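Local atomic coordinates of pyridoxal 5'-phosphate synthase subunit PdxT (Thermus thermophilus, PDB entry 2YWD), a protein that probably hydrolyses glutamine to glutamate and ammonia, which passes to the PdxS subunit for the synthesis of pyridoxal 5'-phosphate. Residues Y60-E63 with D64-K68; R142-G145 with E146-V150. All coordinates share one frame; numbering follows the deposited sequence.

Contact 1 of 2, residues Y60-E63 with D64-K68; sequences YGIE and DEVRK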
# COMPACT_ATOMS: atom_id res chain seq x y z
N TYR A 60 9.82 -13.69 8.76
CA TYR A 60 10.62 -14.16 7.63
C TYR A 60 11.77 -13.23 7.23
O TYR A 60 12.45 -13.48 6.23
CB TYR A 60 9.73 -14.41 6.41
CG TYR A 60 8.58 -15.38 6.66
CD1 TYR A 60 8.73 -16.46 7.53
CD2 TYR A 60 7.36 -15.22 6.01
CE1 TYR A 60 7.69 -17.36 7.74
CE2 TYR A 60 6.31 -16.12 6.22
CZ TYR A 60 6.48 -17.19 7.08
OH TYR A 60 5.45 -18.08 7.28
N GLY A 61 11.98 -12.17 8.00
CA GLY A 61 13.05 -11.24 7.69
C GLY A 61 12.76 -10.30 6.53
O GLY A 61 13.63 -9.53 6.12
N ILE A 62 11.55 -10.35 6.00
CA ILE A 62 11.18 -9.50 4.88
C ILE A 62 11.07 -8.03 5.31
O ILE A 62 11.53 -7.14 4.60
CB ILE A 62 9.85 -9.99 4.24
CG1 ILE A 62 10.10 -11.35 3.57
CG2 ILE A 62 9.34 -8.98 3.22
CD1 ILE A 62 8.84 -12.06 3.09
N GLU A 63 10.48 -7.79 6.47
CA GLU A 63 10.33 -6.44 7.00
C GLU A 63 11.67 -5.70 7.04
O GLU A 63 11.83 -4.61 6.49
CB GLU A 63 9.73 -6.49 8.41
CG GLU A 63 9.53 -5.12 9.07
CD GLU A 63 9.34 -5.23 10.57
OE1 GLU A 63 8.56 -6.10 11.01
OE2 GLU A 63 9.96 -4.45 11.32
N ASP A 64 12.65 -6.30 7.71
CA ASP A 64 13.97 -5.70 7.85
C ASP A 64 14.69 -5.45 6.53
O ASP A 64 15.31 -4.40 6.35
CB ASP A 64 14.81 -6.57 8.79
CG ASP A 64 14.19 -6.69 10.17
OD1 ASP A 64 14.38 -7.73 10.84
OD2 ASP A 64 13.51 -5.73 10.60
N GLU A 65 14.60 -6.40 5.60
CA GLU A 65 15.25 -6.24 4.30
C GLU A 65 14.57 -5.12 3.51
O GLU A 65 15.23 -4.31 2.85
CB GLU A 65 15.19 -7.54 3.51
CG GLU A 65 15.91 -7.52 2.15
CD GLU A 65 17.38 -7.14 2.26
OE1 GLU A 65 18.01 -7.41 3.31
OE2 GLU A 65 17.93 -6.58 1.29
N VAL A 66 13.24 -5.06 3.59
CA VAL A 66 12.52 -4.01 2.88
C VAL A 66 12.93 -2.65 3.45
O VAL A 66 13.16 -1.70 2.70
CB VAL A 66 10.99 -4.20 3.02
CG1 VAL A 66 10.27 -2.96 2.53
CG2 VAL A 66 10.54 -5.41 2.20
N ARG A 67 13.02 -2.55 4.78
CA ARG A 67 13.41 -1.29 5.40
C ARG A 67 14.77 -0.84 4.86
O ARG A 67 14.97 0.34 4.54
CB ARG A 67 13.49 -1.44 6.93
CG ARG A 67 13.82 -0.15 7.66
CD ARG A 67 13.79 -0.28 9.19
NE ARG A 67 12.45 -0.59 9.70
CZ ARG A 67 12.05 -1.80 10.08
NH1 ARG A 67 12.88 -2.84 10.02
NH2 ARG A 67 10.81 -1.99 10.51
N LYS A 68 15.69 -1.79 4.75
CA LYS A 68 17.03 -1.51 4.25
C LYS A 68 16.99 -1.07 2.78
O LYS A 68 17.65 -0.10 2.40
CB LYS A 68 17.89 -2.77 4.38
CG LYS A 68 19.29 -2.64 3.81
CD LYS A 68 20.02 -3.98 3.82
CE LYS A 68 21.38 -3.88 3.16
NZ LYS A 68 21.27 -3.37 1.76

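Contact 2 of 2, residues R142-G145 with E146-V150; sequences RRLG and EGVEV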
# COMPACT_ATOMS: atom_id res chain seq x y z
N ARG A 142 -5.01 9.37 10.17
CA ARG A 142 -5.30 10.39 11.18
C ARG A 142 -4.37 11.60 11.15
O ARG A 142 -4.82 12.74 11.23
CB ARG A 142 -5.30 9.76 12.58
CG ARG A 142 -6.45 8.78 12.82
CD ARG A 142 -7.80 9.47 12.73
NE ARG A 142 -8.89 8.61 13.21
CZ ARG A 142 -10.17 8.96 13.24
NH1 ARG A 142 -10.55 10.17 12.81
NH2 ARG A 142 -11.08 8.11 13.70
N ARG A 143 -3.06 11.35 11.06
CA ARG A 143 -2.09 12.45 11.00
C ARG A 143 -1.01 12.11 9.99
O ARG A 143 -0.69 10.93 9.80
CB ARG A 143 -1.45 12.69 12.36
CG ARG A 143 -2.43 12.95 13.49
CD ARG A 143 -1.78 13.71 14.63
NE ARG A 143 -0.53 13.09 15.07
CZ ARG A 143 0.24 13.58 16.04
NH1 ARG A 143 -0.12 14.70 16.67
NH2 ARG A 143 1.37 12.97 16.37
N LEU A 144 -0.45 13.13 9.36
CA LEU A 144 0.60 12.94 8.37
C LEU A 144 1.80 13.84 8.66
O LEU A 144 1.63 14.99 9.05
CB LEU A 144 0.07 13.26 6.97
CG LEU A 144 -1.15 12.45 6.50
CD1 LEU A 144 -1.59 12.93 5.12
CD2 LEU A 144 -0.81 10.97 6.47
N GLY A 145 3.00 13.30 8.47
CA GLY A 145 4.20 14.08 8.70
C GLY A 145 4.35 15.17 7.66
O GLY A 145 3.68 15.14 6.62
N GLU A 146 5.22 16.14 7.92
CA GLU A 146 5.44 17.26 7.01
C GLU A 146 5.94 16.85 5.62
O GLU A 146 5.63 17.51 4.63
CB GLU A 146 6.42 18.25 7.65
CG GLU A 146 6.65 19.51 6.83
CD GLU A 146 7.46 20.55 7.59
OE1 GLU A 146 6.96 21.06 8.62
OE2 GLU A 146 8.59 20.86 7.15
N GLY A 147 6.71 15.78 5.55
CA GLY A 147 7.23 15.34 4.26
C GLY A 147 6.30 14.44 3.47
O GLY A 147 6.71 13.81 2.49
N VAL A 148 5.03 14.37 3.88
CA VAL A 148 4.06 13.52 3.19
C VAL A 148 3.13 14.32 2.30
O VAL A 148 2.56 15.33 2.71
CB VAL A 148 3.21 12.72 4.20
CG1 VAL A 148 2.26 11.79 3.46
CG2 VAL A 148 4.13 11.92 5.12
N GLU A 149 2.97 13.86 1.06
CA GLU A 149 2.12 14.54 0.09
C GLU A 149 0.76 13.85 -0.03
O GLU A 149 0.67 12.62 -0.09
CB GLU A 149 2.83 14.56 -1.27
CG GLU A 149 2.00 15.09 -2.42
CD GLU A 149 2.82 15.25 -3.69
OE1 GLU A 149 3.59 14.32 -4.02
OE2 GLU A 149 2.68 16.30 -4.36
N VAL A 150 -0.31 14.64 -0.04
CA VAL A 150 -1.66 14.09 -0.18
C VAL A 150 -2.04 14.16 -1.65
O VAL A 150 -2.17 15.24 -2.21
CB VAL A 150 -2.69 14.88 0.65
CG1 VAL A 150 -4.09 14.31 0.43
CG2 VAL A 150 -2.33 14.82 2.13

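Contact 1 of 2, residues Y60-E63 with D64-K68
Glu-63 and Arg-67 pair one turn apart in the first turns of helix 62-71, where Gly-61 does double duty: its positive phi closes a Schellman motif on helix 50-59, and it is the N-cap of the new helix. The close-packed side carries Ile-62 and Val-66. Their CG2 methyls meet at 3.9 Å, beside the bond from Val-66 N to Ile-62 O (2.9 Å), and Val-66 also rests on Leu-37 and Leu-100. The N-terminal bond is looser, Glu-65 N reaching Gly-61 O only weakly at 3.3 Å. On the charged side, which runs out to exposed Asp-64, the extended chain of Glu-63 runs alongside Arg-67, whose bend at chi3 (-64°) turns the guanidinium back over Glu-63 O. Glu-63 OE2 and Asp-64 OD2, like charges 3.8 Å apart, both meet the guanidinium edge in its plane; Arg-67 NH2 also bonds Leu-100 O. An alanine here would probably leave both acids without their common cation and Leu-100 O without this donor. Arg-67 NH2 meets Glu-63 OE2 almost straight at 2.7 Å, on its anti side and 22° out of the carboxylate plane, which stands 81° from the guanidinium; NH1 donates to the anti lone pair of Asp-64 OD2 at 3.0 Å, a more bent bond.

Contact 2 of 2, residues R142-G145 with E146-V150
Gly-145 to Val-148 form a type I beta turn in the link from strand 140-144 to strand 149-154, closed by Val-148 N on Gly-145 O at 3.2 Å, with the donor 56° above the carbonyl plane and off the lone pairs.

Leu-144, the last residue of the first strand, supplies the apolar contact. Its CG is anti to the carbonyl carbon (chi1 -57°) and CD1 continues anti to CA (chi2 178°), which brings CD1 to Val-150 CG2 at 3.6 Å, the two side chains crossing at about a right angle. Nearer the turn, Leu-144 CB lies 4.2 Å from Val-148 CB. Val-148 CG2 leans over the Gly-145 backbone, 3.6 Å from Gly-145 O and 3.8 Å from Gly-145 N. Strand 157-163 joins this cluster: Val-161 touches both Leu-144 and Val-148, and Pro-158 touches Val-150. At the first corner of the turn, the CB of Glu-146 sets off away from residues 142-145, though it still lies 3.7 Å from Gly-145 C, and the residue is exposed.

The strands belong to different sheets: 140-144 is outermost in a three-stranded sheet and 149-154 in the seven-stranded mixed sheet, so the turn carries the chain between them. Upstream, Arg-142 and Arg-143 both face Trp-106 in a classic beta bulge, with Arg-143 making a cation-pi contact to that ring. Backbone bonds of Gly-145 with Glu-104 and Glu-149 with Arg-162 fix the two ends; between residues 142-145 and 146-150 themselves, one tilted backbone bond and a few methyl contacts imply a mainly apolar surface contact.

Contact 1 and contact 2 are separate local features of one glutaminase domain, with centres 23 Å apart and nearest atoms about 16 Å apart. The centres of contacts 1 and 2 lie about 16 Å and 15 Å, respectively, from the centre of the chain. Contact 1 joins a partly buried salt-bridge network to an apolar pair at the start of a helix, while contact 2 is apolar, near the surface, and joins two sheets. Residues 60-68 are the nearer to a predicted glutamine-binding residue, the side chain of Glu-63 lying about 12 Å from that of Ser-50. Residues 142-150 lie away from the predicted Cys-81, His-172 and Glu-174 triad and the glutamine site.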